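Local coordinates for protein VP1 (PDB 4PCG) that forms, in this truncated VP1 fragment, jelly-roll pentamers of the major polyomavirus capsid protein and probably takes part in attachment to host cells, at residues Leu27-Ala32 and Val257-Gly262; Ala85-Thr90 and Gln208-Leu213; Gln117-Ala122 and Ser232-Gly237; Asn217-Leu222 and Arg270-Lys275. All blocks are in the same frame, centred on the assembly; numbering follows the deposited sequence.

Interaction 1. Residues Leu27-Ala32 and Val257-Gly262; sequences LLPNFA and VQAAFG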
loop_
_atom_site.group_PDB
_atom_site.type_symbol
_atom_site.label_atom_id
_atom_site.label_comp_id
_atom_site.label_asym_id
_atom_site.label_seq_id
_atom_site.Cartn_x
_atom_site.Cartn_y
_atom_site.Cartn_z
ATOM N N LEU B 27 18.170 -21.025 -4.262
ATOM C CA LEU B 27 18.832 -20.925 -2.983
ATOM C C LEU B 27 17.807 -21.391 -1.960
ATOM O O LEU B 27 16.672 -20.931 -1.999
ATOM C CB LEU B 27 19.295 -19.475 -2.732
ATOM C CG LEU B 27 20.724 -19.235 -3.226
ATOM C CD1 LEU B 27 20.871 -19.453 -4.718
ATOM C CD2 LEU B 27 21.218 -17.873 -2.775
ATOM N N LEU B 28 18.206 -22.310 -1.084
ATOM C CA LEU B 28 17.293 -22.971 -0.155
ATOM C C LEU B 28 17.462 -22.384 1.246
ATOM O O LEU B 28 18.569 -21.995 1.633
ATOM C CB LEU B 28 17.563 -24.470 -0.147
ATOM C CG LEU B 28 17.537 -25.156 -1.522
ATOM C CD1 LEU B 28 18.043 -26.562 -1.381
ATOM C CD2 LEU B 28 16.134 -25.105 -2.110
ATOM N N PRO B 29 16.352 -22.302 2.019
ATOM C CA PRO B 29 16.446 -21.713 3.349
ATOM C C PRO B 29 17.383 -22.510 4.267
ATOM O O PRO B 29 17.425 -23.722 4.225
ATOM C CB PRO B 29 15.006 -21.751 3.857
ATOM C CG PRO B 29 14.359 -22.856 3.109
ATOM C CD PRO B 29 15.008 -22.826 1.740
ATOM N N ASN B 30 18.074 -21.796 5.139
ATOM C CA ASN B 30 19.167 -22.356 5.894
ATOM C C ASN B 30 19.127 -21.879 7.348
ATOM O O ASN B 30 19.296 -20.693 7.616
ATOM C CB ASN B 30 20.431 -21.844 5.203
ATOM C CG ASN B 30 21.652 -22.017 6.021
ATOM O OD1 ASN B 30 21.814 -23.028 6.746
ATOM N ND2 ASN B 30 22.548 -21.035 5.933
ATOM N N PHE B 31 18.896 -22.813 8.254
ATOM C CA PHE B 31 18.942 -22.621 9.717
ATOM C C PHE B 31 20.147 -23.412 10.243
ATOM O O PHE B 31 20.019 -24.412 10.981
ATOM C CB PHE B 31 17.643 -23.164 10.364
ATOM C CG PHE B 31 16.399 -22.358 10.042
ATOM C CD1 PHE B 31 15.612 -22.672 8.929
ATOM C CD2 PHE B 31 16.001 -21.303 10.851
ATOM C CE1 PHE B 31 14.471 -21.950 8.626
ATOM C CE2 PHE B 31 14.857 -20.573 10.559
ATOM C CZ PHE B 31 14.081 -20.903 9.462
ATOM N N ALA B 32 21.330 -23.018 9.796
ATOM C CA ALA B 32 22.569 -23.740 10.125
ATOM C C ALA B 32 22.825 -23.898 11.609
ATOM O O ALA B 32 22.434 -23.058 12.394
ATOM C CB ALA B 32 23.746 -23.028 9.482
ATOM N N VAL B 257 10.146 -20.074 13.124
ATOM C CA VAL B 257 10.267 -19.178 11.997
ATOM C C VAL B 257 9.945 -19.925 10.696
ATOM O O VAL B 257 10.413 -21.033 10.504
ATOM C CB VAL B 257 11.683 -18.600 11.885
ATOM C CG1 VAL B 257 11.832 -17.793 10.606
ATOM C CG2 VAL B 257 12.010 -17.758 13.108
ATOM N N GLN B 258 9.136 -19.302 9.832
ATOM C CA GLN B 258 8.792 -19.802 8.505
ATOM C C GLN B 258 9.576 -19.017 7.445
ATOM O O GLN B 258 9.467 -17.787 7.375
ATOM C CB GLN B 258 7.289 -19.604 8.243
ATOM C CG GLN B 258 6.849 -19.965 6.836
ATOM C CD GLN B 258 6.738 -21.453 6.654
ATOM O OE1 GLN B 258 5.871 -22.074 7.249
ATOM N NE2 GLN B 258 7.596 -22.036 5.840
ATOM N N ALA B 259 10.338 -19.739 6.630
ATOM C CA ALA B 259 11.018 -19.175 5.477
ATOM C C ALA B 259 10.296 -19.610 4.195
ATOM O O ALA B 259 9.487 -20.534 4.198
ATOM C CB ALA B 259 12.485 -19.641 5.458
ATOM N N ALA B 260 10.602 -18.940 3.093
ATOM C CA ALA B 260 10.164 -19.407 1.791
ATOM C C ALA B 260 10.801 -20.764 1.478
ATOM O O ALA B 260 11.830 -21.169 2.069
ATOM C CB ALA B 260 10.508 -18.366 0.711
ATOM N N PHE B 261 10.202 -21.506 0.562
ATOM C CA PHE B 261 10.763 -22.819 0.196
ATOM C C PHE B 261 12.036 -22.709 -0.639
ATOM O O PHE B 261 12.822 -23.641 -0.723
ATOM C CB PHE B 261 9.751 -23.673 -0.554
ATOM C CG PHE B 261 8.476 -23.928 0.198
ATOM C CD1 PHE B 261 8.492 -24.243 1.555
ATOM C CD2 PHE B 261 7.274 -23.909 -0.451
ATOM C CE1 PHE B 261 7.317 -24.505 2.237
ATOM C CE2 PHE B 261 6.081 -24.171 0.213
ATOM C CZ PHE B 261 6.094 -24.469 1.570
ATOM N N GLY B 262 12.239 -21.549 -1.242
ATOM C CA GLY B 262 13.414 -21.326 -2.061
ATOM C C GLY B 262 13.339 -19.971 -2.716
ATOM O O GLY B 262 12.237 -19.381 -2.846
#
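P29 and F31, in the loop that follows strand 9-27, lay their rings toward the start of strand 256-274, in the buried part of the VP1 jelly roll. The two segments run roughly antiparallel, 159° apart end to end, but diverge: the alpha carbons of L28 and G262 are 4.6 Å apart, while F31 and V257 leave room for side chains between the backbones. P29 fills the middle. The CB of its ring meets the methyl CB of A259 at 3.7 Å, and the rest of the ring lies along the backbone carbonyls, CG 3.2 Å from A260 O and CD 3.4 Å from F261 O. F31 turns its ring back to the strand because CG is anti to its own carbonyl carbon (chi1 -69°). The far corner of the ring then does the touching: CE2 lies 4.0 Å from V257 CB, CZ is 3.8 Å from V257 O, and the two side chains cross obliquely. With its CG1 anti to the backbone N (chi1 173°), V257 offers that branch as well as CB to the ring. A259 CB thus sits near both rings, at van der Waals distance from P29 and more loosely from F31. Around the contact, N30 points the other way and bonds to V39, Y61 and A170, whereas L28, P29 and F261 pack against A158, V157 and S156 of a neighbouring subunit. Where the backbones come together, the CA of G262 makes a C-H...O contact of 3.3 Å with L27 O.

Interaction 2. Residues Ala85-Thr90 and Gln208-Leu213; sequences AFRVET and QSTTPL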
loop_
_atom_site.group_PDB
_atom_site.type_symbol
_atom_site.label_atom_id
_atom_site.label_comp_id
_atom_site.label_asym_id
_atom_site.label_seq_id
_atom_site.Cartn_x
_atom_site.Cartn_y
_atom_site.Cartn_z
ATOM N N ALA B 85 27.328 -9.894 -15.521
ATOM C CA ALA B 85 25.910 -10.130 -15.267
ATOM C C ALA B 85 25.156 -8.809 -15.439
ATOM O O ALA B 85 25.447 -7.824 -14.755
ATOM C CB ALA B 85 25.718 -10.688 -13.866
ATOM N N PHE B 86 24.181 -8.766 -16.337
ATOM C CA PHE B 86 23.519 -7.486 -16.635
ATOM C C PHE B 86 22.048 -7.430 -16.261
ATOM O O PHE B 86 21.480 -6.328 -16.239
ATOM C CB PHE B 86 23.717 -7.056 -18.109
ATOM C CG PHE B 86 23.100 -8.008 -19.119
ATOM C CD1 PHE B 86 23.803 -9.108 -19.576
ATOM C CD2 PHE B 86 21.815 -7.815 -19.578
ATOM C CE1 PHE B 86 23.236 -10.000 -20.482
ATOM C CE2 PHE B 86 21.223 -8.709 -20.474
ATOM C CZ PHE B 86 21.941 -9.800 -20.936
ATOM N N ARG B 87 21.425 -8.583 -15.994
ATOM C CA ARG B 87 20.072 -8.642 -15.460
ATOM C C ARG B 87 19.812 -9.968 -14.772
ATOM O O ARG B 87 20.534 -10.936 -14.982
ATOM C CB ARG B 87 18.998 -8.380 -16.523
ATOM C CG ARG B 87 18.819 -9.485 -17.531
ATOM C CD ARG B 87 17.874 -9.022 -18.642
ATOM N NE ARG B 87 17.625 -10.091 -19.602
ATOM C CZ ARG B 87 16.760 -11.094 -19.414
ATOM N NH1 ARG B 87 16.046 -11.183 -18.299
ATOM N NH2 ARG B 87 16.613 -12.033 -20.342
ATOM N N VAL B 88 18.799 -9.967 -13.918
ATOM C CA VAL B 88 18.460 -11.128 -13.111
ATOM C C VAL B 88 16.946 -11.222 -12.961
ATOM O O VAL B 88 16.241 -10.205 -12.821
ATOM C CB VAL B 88 19.134 -11.092 -11.724
ATOM C CG1 VAL B 88 18.733 -9.854 -10.934
ATOM C CG2 VAL B 88 18.821 -12.371 -10.946
ATOM N N GLU B 89 16.449 -12.452 -13.051
ATOM C CA GLU B 89 15.075 -12.747 -12.658
ATOM C C GLU B 89 15.195 -13.459 -11.330
ATOM O O GLU B 89 15.988 -14.390 -11.205
ATOM C CB GLU B 89 14.415 -13.704 -13.654
ATOM C CG GLU B 89 14.407 -13.213 -15.091
ATOM C CD GLU B 89 14.347 -14.340 -16.117
ATOM O OE1 GLU B 89 13.658 -15.393 -15.937
ATOM O OE2 GLU B 89 14.984 -14.144 -17.148
ATOM N N THR B 90 14.461 -13.010 -10.316
ATOM C CA THR B 90 14.495 -13.710 -9.044
ATOM C C THR B 90 13.080 -13.735 -8.479
ATOM O O THR B 90 12.342 -12.755 -8.583
ATOM C CB THR B 90 15.545 -13.127 -8.062
ATOM O OG1 THR B 90 15.559 -13.883 -6.840
ATOM C CG2 THR B 90 15.287 -11.668 -7.714
ATOM N N GLN B 208 7.588 -13.311 -15.461
ATOM C CA GLN B 208 7.660 -12.260 -16.470
ATOM C C GLN B 208 8.595 -11.106 -16.058
ATOM O O GLN B 208 8.917 -10.270 -16.871
ATOM C CB GLN B 208 6.271 -11.714 -16.777
ATOM C CG GLN B 208 5.385 -12.699 -17.549
ATOM C CD GLN B 208 3.997 -12.138 -17.818
ATOM O OE1 GLN B 208 3.656 -11.834 -18.961
ATOM N NE2 GLN B 208 3.224 -11.947 -16.758
ATOM N N SER B 209 8.990 -11.032 -14.808
ATOM C CA SER B 209 9.698 -9.838 -14.332
ATOM C C SER B 209 11.210 -10.052 -14.435
ATOM O O SER B 209 11.699 -11.144 -14.229
ATOM C CB SER B 209 9.296 -9.573 -12.895
ATOM O OG SER B 209 10.095 -8.551 -12.341
ATOM N N THR B 210 11.942 -8.994 -14.751
ATOM C CA THR B 210 13.392 -9.040 -14.756
ATOM C C THR B 210 13.927 -7.720 -14.162
ATOM O O THR B 210 13.302 -6.688 -14.299
ATOM C CB THR B 210 13.897 -9.267 -16.192
ATOM O OG1 THR B 210 15.323 -9.229 -16.212
ATOM C CG2 THR B 210 13.334 -8.223 -17.158
ATOM N N THR B 211 15.067 -7.782 -13.493
ATOM C CA THR B 211 15.658 -6.635 -12.812
ATOM C C THR B 211 17.019 -6.331 -13.427
ATOM O O THR B 211 17.876 -7.197 -13.436
ATOM C CB THR B 211 15.853 -6.975 -11.338
ATOM O OG1 THR B 211 14.571 -7.137 -10.732
ATOM C CG2 THR B 211 16.619 -5.872 -10.606
ATOM N N PRO B 212 17.226 -5.109 -13.925
ATOM C CA PRO B 212 18.565 -4.816 -14.477
ATOM C C PRO B 212 19.636 -4.709 -13.382
ATOM O O PRO B 212 19.342 -4.349 -12.244
ATOM C CB PRO B 212 18.384 -3.493 -15.211
ATOM C CG PRO B 212 17.025 -2.991 -14.872
ATOM C CD PRO B 212 16.286 -3.977 -14.044
ATOM N N LEU B 213 20.862 -5.078 -13.723
ATOM C CA LEU B 213 21.987 -5.025 -12.789
ATOM C C LEU B 213 23.004 -3.967 -13.214
ATOM O O LEU B 213 24.072 -3.834 -12.626
ATOM C CB LEU B 213 22.660 -6.392 -12.694
ATOM C CG LEU B 213 21.836 -7.546 -12.135
ATOM C CD1 LEU B 213 22.601 -8.849 -12.274
ATOM C CD2 LEU B 213 21.480 -7.280 -10.678
HETATM O O HOH W 1 12.271 -11.358 -11.308
#
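Backbone hydrogen bonds join strand residues A85-T90 to the start of strand 211-222 and the loop before it, in the antiparallel jelly-roll sheet. V88 and T211 form a hydrogen-bonded pair, with V88 N to T211 O at 3.0 Å and T211 N to V88 O at 2.8 Å. R87 and P212 form the adjoining non-hydrogen-bonded pair, a position where the missing N-H of proline costs the ladder nothing. Beyond it L213 N reaches F86 O at 2.9 Å. At the other end a water accepts from T90 N and probably donates to S209 O.

Polar side chains meet on the face of R87. Its extended chain crosses T210 at about a right angle, and R87 NH1 donates to T210 OG1, which sits at the edge of the guanidinium near its plane (2.9 Å). The same NH1 has a weak, 3.3 Å salt bridge with E89 OE2; the main ionic partner of E89 is R266, and H268 bonds to its OE2.

Apolar contacts gather on the V88/T211 face. L213 CD2 touches V88 CG1 at 3.8 Å, and W121 packs on V88 and T211; L213 CD1 also reaches A85 CB, at 4.0 Å.

The chemistry therefore splits by face: V88, T211 and L213 pack with W121, while R87 lies on a partly exposed side, where its charge is probably balanced by E89 and, weakly and at long range, by E216 of a neighbouring subunit.

Interaction 3. Residues Gln117-Ala122 and Ser232-Gly237; sequences QMYFWA and SADMLG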
loop_
_atom_site.group_PDB
_atom_site.type_symbol
_atom_site.label_atom_id
_atom_site.label_comp_id
_atom_site.label_asym_id
_atom_site.label_seq_id
_atom_site.Cartn_x
_atom_site.Cartn_y
_atom_site.Cartn_z
ATOM N N GLN B 117 9.295 -9.988 9.112
ATOM C CA GLN B 117 9.701 -10.554 7.833
ATOM C C GLN B 117 10.978 -9.916 7.319
ATOM O O GLN B 117 11.320 -8.806 7.692
ATOM C CB GLN B 117 8.614 -10.318 6.784
ATOM C CG GLN B 117 7.237 -10.884 7.136
ATOM C CD GLN B 117 6.091 -10.062 6.614
ATOM O OE1 GLN B 117 6.116 -9.580 5.484
ATOM N NE2 GLN B 117 5.060 -9.928 7.408
ATOM N N MET B 118 11.648 -10.633 6.442
ATOM C CA MET B 118 12.758 -10.074 5.669
ATOM C C MET B 118 12.803 -10.743 4.321
ATOM O O MET B 118 12.792 -11.963 4.247
ATOM C CB MET B 118 14.091 -10.265 6.381
ATOM C CG MET B 118 15.277 -9.781 5.564
ATOM S SD MET B 118 16.783 -9.775 6.535
ATOM C CE MET B 118 18.030 -9.549 5.264
ATOM N N TYR B 119 12.893 -9.939 3.259
ATOM C CA TYR B 119 13.002 -10.444 1.892
ATOM C C TYR B 119 14.297 -9.824 1.341
ATOM O O TYR B 119 14.436 -8.623 1.378
ATOM C CB TYR B 119 11.828 -9.959 1.044
ATOM C CG TYR B 119 10.465 -10.244 1.665
ATOM C CD1 TYR B 119 9.820 -11.428 1.394
ATOM C CD2 TYR B 119 9.858 -9.352 2.529
ATOM C CE1 TYR B 119 8.593 -11.719 1.960
ATOM C CE2 TYR B 119 8.619 -9.641 3.099
ATOM C CZ TYR B 119 7.994 -10.829 2.811
ATOM O OH TYR B 119 6.757 -11.158 3.368
ATOM N N PHE B 120 15.224 -10.636 0.869
ATOM C CA PHE B 120 16.542 -10.131 0.504
ATOM C C PHE B 120 17.162 -10.975 -0.585
ATOM O O PHE B 120 17.175 -12.202 -0.498
ATOM C CB PHE B 120 17.464 -10.110 1.755
ATOM C CG PHE B 120 18.868 -9.637 1.466
ATOM C CD1 PHE B 120 19.843 -10.522 1.037
ATOM C CD2 PHE B 120 19.179 -8.294 1.548
ATOM C CE1 PHE B 120 21.125 -10.048 0.684
ATOM C CE2 PHE B 120 20.435 -7.831 1.246
ATOM C CZ PHE B 120 21.415 -8.714 0.815
ATOM N N TRP B 121 17.748 -10.303 -1.575
ATOM C CA TRP B 121 18.586 -10.964 -2.540
ATOM C C TRP B 121 19.785 -10.082 -2.876
ATOM O O TRP B 121 19.728 -8.851 -2.785
ATOM C CB TRP B 121 17.799 -11.356 -3.798
ATOM C CG TRP B 121 17.245 -10.197 -4.596
ATOM C CD1 TRP B 121 15.952 -9.687 -4.537
ATOM C CD2 TRP B 121 17.945 -9.392 -5.573
ATOM N NE1 TRP B 121 15.826 -8.627 -5.431
ATOM C CE2 TRP B 121 17.033 -8.423 -6.058
ATOM C CE3 TRP B 121 19.264 -9.391 -6.071
ATOM C CZ2 TRP B 121 17.397 -7.463 -7.016
ATOM C CZ3 TRP B 121 19.625 -8.428 -7.024
ATOM C CH2 TRP B 121 18.693 -7.480 -7.483
ATOM N N ALA B 122 20.871 -10.744 -3.231
ATOM C CA ALA B 122 22.059 -10.086 -3.723
ATOM C C ALA B 122 22.712 -10.927 -4.813
ATOM O O ALA B 122 22.711 -12.166 -4.766
ATOM C CB ALA B 122 23.057 -9.864 -2.600
ATOM N N SER B 232 20.848 -14.813 -0.327
ATOM C CA SER B 232 19.439 -14.540 -0.115
ATOM C C SER B 232 19.039 -14.812 1.334
ATOM O O SER B 232 19.727 -15.532 2.051
ATOM C CB SER B 232 18.575 -15.362 -1.060
ATOM O OG SER B 232 18.610 -16.730 -0.747
ATOM N N ALA B 233 17.962 -14.180 1.748
ATOM C CA ALA B 233 17.288 -14.526 3.016
ATOM C C ALA B 233 15.837 -14.123 2.889
ATOM O O ALA B 233 15.543 -12.970 2.528
ATOM C CB ALA B 233 17.916 -13.797 4.180
ATOM N N ASP B 234 14.934 -15.043 3.231
ATOM C CA ASP B 234 13.499 -14.816 3.046
ATOM C C ASP B 234 12.675 -15.409 4.174
ATOM O O ASP B 234 12.243 -16.557 4.119
ATOM C CB ASP B 234 13.074 -15.304 1.662
ATOM C CG ASP B 234 13.733 -14.472 0.531
ATOM O OD1 ASP B 234 13.312 -13.311 0.324
ATOM O OD2 ASP B 234 14.689 -14.951 -0.115
ATOM N N MET B 235 12.455 -14.568 5.189
ATOM C CA MET B 235 11.683 -14.926 6.374
ATOM C C MET B 235 10.305 -14.323 6.228
ATOM O O MET B 235 10.157 -13.115 6.062
ATOM C CB MET B 235 12.319 -14.369 7.635
ATOM C CG MET B 235 11.459 -14.529 8.893
ATOM S SD MET B 235 12.370 -14.120 10.395
ATOM C CE MET B 235 12.680 -12.375 10.174
ATOM N N LEU B 236 9.285 -15.167 6.312
ATOM C CA LEU B 236 7.910 -14.743 6.077
ATOM C C LEU B 236 7.072 -14.550 7.323
ATOM O O LEU B 236 5.988 -13.970 7.253
ATOM C CB LEU B 236 7.231 -15.784 5.163
ATOM C CG LEU B 236 7.951 -16.053 3.839
ATOM C CD1 LEU B 236 7.186 -17.061 2.983
ATOM C CD2 LEU B 236 8.139 -14.765 3.101
ATOM N N GLY B 237 7.564 -15.016 8.475
ATOM C CA GLY B 237 6.818 -14.882 9.714
ATOM C C GLY B 237 7.074 -16.074 10.614
ATOM O O GLY B 237 8.094 -16.777 10.473
#
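Two central antiparallel strands of the VP1 jelly roll pair here, M118 and F120 aligning with M235 and A233 in hydrogen-bonded pairs, Y119 and W121 with D234 and S232 in the non-hydrogen-bonded ones. Their axes approach to 4.6 Å at 156°, and every touching residue is buried. The ladder is regular at M118-M235, where M118 N donates to M235 O (2.9 Å) and M235 N returns the bond to M118 O. It is distorted at F120: A233 N reaches F120 O normally, but F120 N has only weak bonds, one bent to 116° toward A233 O and one to D234 OD1 at 3.3 Å. The carboxylate gets there because its CG is anti to the carbonyl carbon, bringing OD1 back over the neighbouring strand; R263 supplies its salt bridge and probably steadies its charge. On that face Y119 crosses D234 at about a right angle, with ring and carboxylate planes 49° apart. On the opposite face M118 and M235 meet P96, and F120 meets F205, both of a neighbouring subunit. L236 and G237 both face Q258, a classic beta bulge, and the L236 side chain swings round to Y119, L236 CD2 and Y119 CE1 making a tight 3.3 Å contact. The ring is held at its hydroxyl end as well, Y119 OH donating to Q117 OE1 (2.7 Å) from above that amide's carbonyl plane.

Interaction 4. Residues Asn217-Leu222 and Arg270-Lys275; sequences NGVGIL and RQRRVK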
loop_
_atom_site.group_PDB
_atom_site.type_symbol
_atom_site.label_atom_id
_atom_site.label_comp_id
_atom_site.label_asym_id
_atom_site.label_seq_id
_atom_site.Cartn_x
_atom_site.Cartn_y
_atom_site.Cartn_z
ATOM N N ASN B 217 26.578 3.890 -15.895
ATOM C CA ASN B 217 27.440 3.787 -17.064
ATOM C C ASN B 217 27.159 2.556 -17.933
ATOM O O ASN B 217 27.905 2.285 -18.873
ATOM C CB ASN B 217 28.890 3.772 -16.602
ATOM C CG ASN B 217 29.257 5.035 -15.841
ATOM O OD1 ASN B 217 28.845 6.121 -16.214
ATOM N ND2 ASN B 217 30.002 4.890 -14.764
ATOM N N GLY B 218 26.123 1.798 -17.591
ATOM C CA GLY B 218 25.767 0.581 -18.310
ATOM C C GLY B 218 26.568 -0.650 -17.918
ATOM O O GLY B 218 26.542 -1.646 -18.638
ATOM N N VAL B 219 27.270 -0.596 -16.784
ATOM C CA VAL B 219 28.137 -1.699 -16.359
ATOM C C VAL B 219 27.438 -2.548 -15.309
ATOM O O VAL B 219 26.952 -2.026 -14.296
ATOM C CB VAL B 219 29.476 -1.176 -15.811
ATOM C CG1 VAL B 219 30.422 -2.318 -15.507
ATOM C CG2 VAL B 219 30.116 -0.228 -16.826
ATOM N N GLY B 220 27.341 -3.842 -15.582
ATOM C CA GLY B 220 26.752 -4.786 -14.654
ATOM C C GLY B 220 27.786 -5.344 -13.689
ATOM O O GLY B 220 28.781 -4.687 -13.388
ATOM N N ILE B 221 27.524 -6.543 -13.187
ATOM C CA ILE B 221 28.428 -7.203 -12.240
ATOM C C ILE B 221 29.550 -7.896 -13.003
ATOM O O ILE B 221 29.304 -8.802 -13.809
ATOM C CB ILE B 221 27.684 -8.231 -11.395
ATOM C CG1 ILE B 221 26.509 -7.587 -10.659
ATOM C CG2 ILE B 221 28.628 -8.898 -10.414
ATOM C CD1 ILE B 221 26.864 -6.389 -9.813
ATOM N N LEU B 222 30.783 -7.487 -12.726
ATOM C CA LEU B 222 31.937 -8.009 -13.439
ATOM C C LEU B 222 32.499 -9.189 -12.630
ATOM O O LEU B 222 32.981 -8.992 -11.506
ATOM C CB LEU B 222 32.995 -6.941 -13.615
ATOM C CG LEU B 222 32.555 -5.714 -14.410
ATOM C CD1 LEU B 222 33.712 -4.773 -14.553
ATOM C CD2 LEU B 222 31.975 -6.069 -15.780
ATOM N N ARG B 270 26.779 -11.426 -20.376
ATOM C CA ARG B 270 27.454 -11.150 -21.604
ATOM C C ARG B 270 28.948 -11.042 -21.283
ATOM O O ARG B 270 29.347 -11.184 -20.115
ATOM C CB ARG B 270 26.929 -9.843 -22.204
ATOM C CG ARG B 270 27.195 -8.616 -21.335
ATOM C CD ARG B 270 26.363 -7.441 -21.834
ATOM N NE ARG B 270 26.525 -6.287 -20.962
ATOM C CZ ARG B 270 25.608 -5.347 -20.761
ATOM N NH1 ARG B 270 24.442 -5.380 -21.401
ATOM N NH2 ARG B 270 25.867 -4.353 -19.912
ATOM N N GLN B 271 29.773 -10.775 -22.287
ATOM C CA GLN B 271 31.203 -10.605 -22.029
ATOM C C GLN B 271 31.586 -9.140 -22.117
ATOM O O GLN B 271 31.084 -8.414 -22.969
ATOM C CB GLN B 271 32.038 -11.435 -22.988
ATOM C CG GLN B 271 31.782 -12.914 -22.815
ATOM C CD GLN B 271 32.594 -13.780 -23.736
ATOM O OE1 GLN B 271 33.243 -13.301 -24.682
ATOM N NE2 GLN B 271 32.549 -15.085 -23.486
ATOM N N ARG B 272 32.473 -8.736 -21.220
ATOM C CA ARG B 272 32.978 -7.371 -21.141
ATOM C C ARG B 272 34.506 -7.387 -21.201
ATOM O O ARG B 272 35.157 -8.167 -20.489
ATOM C CB ARG B 272 32.517 -6.735 -19.835
ATOM C CG ARG B 272 33.038 -5.322 -19.578
ATOM C CD ARG B 272 32.372 -4.274 -20.467
ATOM N NE ARG B 272 31.010 -3.986 -20.019
ATOM C CZ ARG B 272 30.331 -2.864 -20.254
ATOM N NH1 ARG B 272 30.874 -1.842 -20.912
ATOM N NH2 ARG B 272 29.101 -2.750 -19.787
ATOM N N ARG B 273 35.073 -6.527 -22.054
ATOM C CA ARG B 273 36.500 -6.303 -22.067
ATOM C C ARG B 273 36.903 -5.296 -20.985
ATOM O O ARG B 273 36.294 -4.245 -20.850
ATOM C CB ARG B 273 36.924 -5.816 -23.468
ATOM C CG ARG B 273 38.431 -5.681 -23.686
ATOM C CD ARG B 273 38.800 -5.667 -25.171
ATOM N NE ARG B 273 37.622 -5.501 -26.034
ATOM C CZ ARG B 273 37.105 -6.434 -26.847
ATOM N NH1 ARG B 273 37.671 -7.638 -26.964
ATOM N NH2 ARG B 273 36.012 -6.155 -27.574
ATOM N N VAL B 274 37.928 -5.642 -20.207
ATOM C CA VAL B 274 38.475 -4.767 -19.181
ATOM C C VAL B 274 39.980 -4.656 -19.428
ATOM O O VAL B 274 40.544 -5.489 -20.133
ATOM C CB VAL B 274 38.174 -5.263 -17.748
ATOM C CG1 VAL B 274 36.666 -5.298 -17.500
ATOM C CG2 VAL B 274 38.770 -6.637 -17.482
ATOM N N LYS B 275 40.614 -3.618 -18.879
ATOM C CA LYS B 275 42.067 -3.418 -19.025
ATOM C C LYS B 275 42.727 -3.689 -17.689
ATOM O O LYS B 275 42.182 -3.321 -16.644
ATOM C CB LYS B 275 42.379 -1.992 -19.488
HETATM O O HOH W 2 28.745 0.173 -20.613
#
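This is a side-chain contact between two non-paired parts of the VP1 jelly roll, the turn and strand residues N217-L222 and the C-terminal end of strand 256-274, far from the centre of the chain. The directions of the segments differ by 80°, and their nearest alpha carbons, L222 and R272, remain 7.8 Å apart, so long side chains bridge the interval. R272 does most of this. CG is anti to the backbone N (chi1 177°), and bends at chi2 and chi3 fold the chain so that its aliphatic part lies against L222, R272 CG to L222 CD2 4.0 Å, while the guanidinium continues to the turn. There V219 CG2 stands over one guanidinium face, and G218 O lies at the edge, 3.0 Å from R272 NH2. R270 brings its extended chain to the same carbonyl, R270 NH2 3.1 Å from G218 O, but with an angle too poor for a hydrogen bond. Both arginines form salt bridges with E84, which also accepts a bond from G220 N; M10 O takes R272 NH1. Farther along, L222 CD1 meets V274 CG1 at 4.2 Å. One water completes the link, donating to N217 O and accepting from R272 NH1, each at 2.9 Å.

Overall arrangement
Interactions 1 and 3 are buried and adjoin through probable backbone hydrogen bonds of Q258 to L236 and G237; interactions 2 and 4 are only partly buried and lie farther out. Strand 256-274 serves both interaction 1, near its start, and interaction 4, at its end, with centres 32 Å apart. Strand 211-222 likewise joins interactions 2 and 4, which touch where A85 N probably bonds to I221 O. W121 links interactions 2 and 3 by packing on T90, T211, V88 and L213. Chemistry follows place: strand pairing in 2 and 3, ring and methyl packing in 1, arginines and water in 4. Neighbouring subunits touch 1, 2 and 3, not 4.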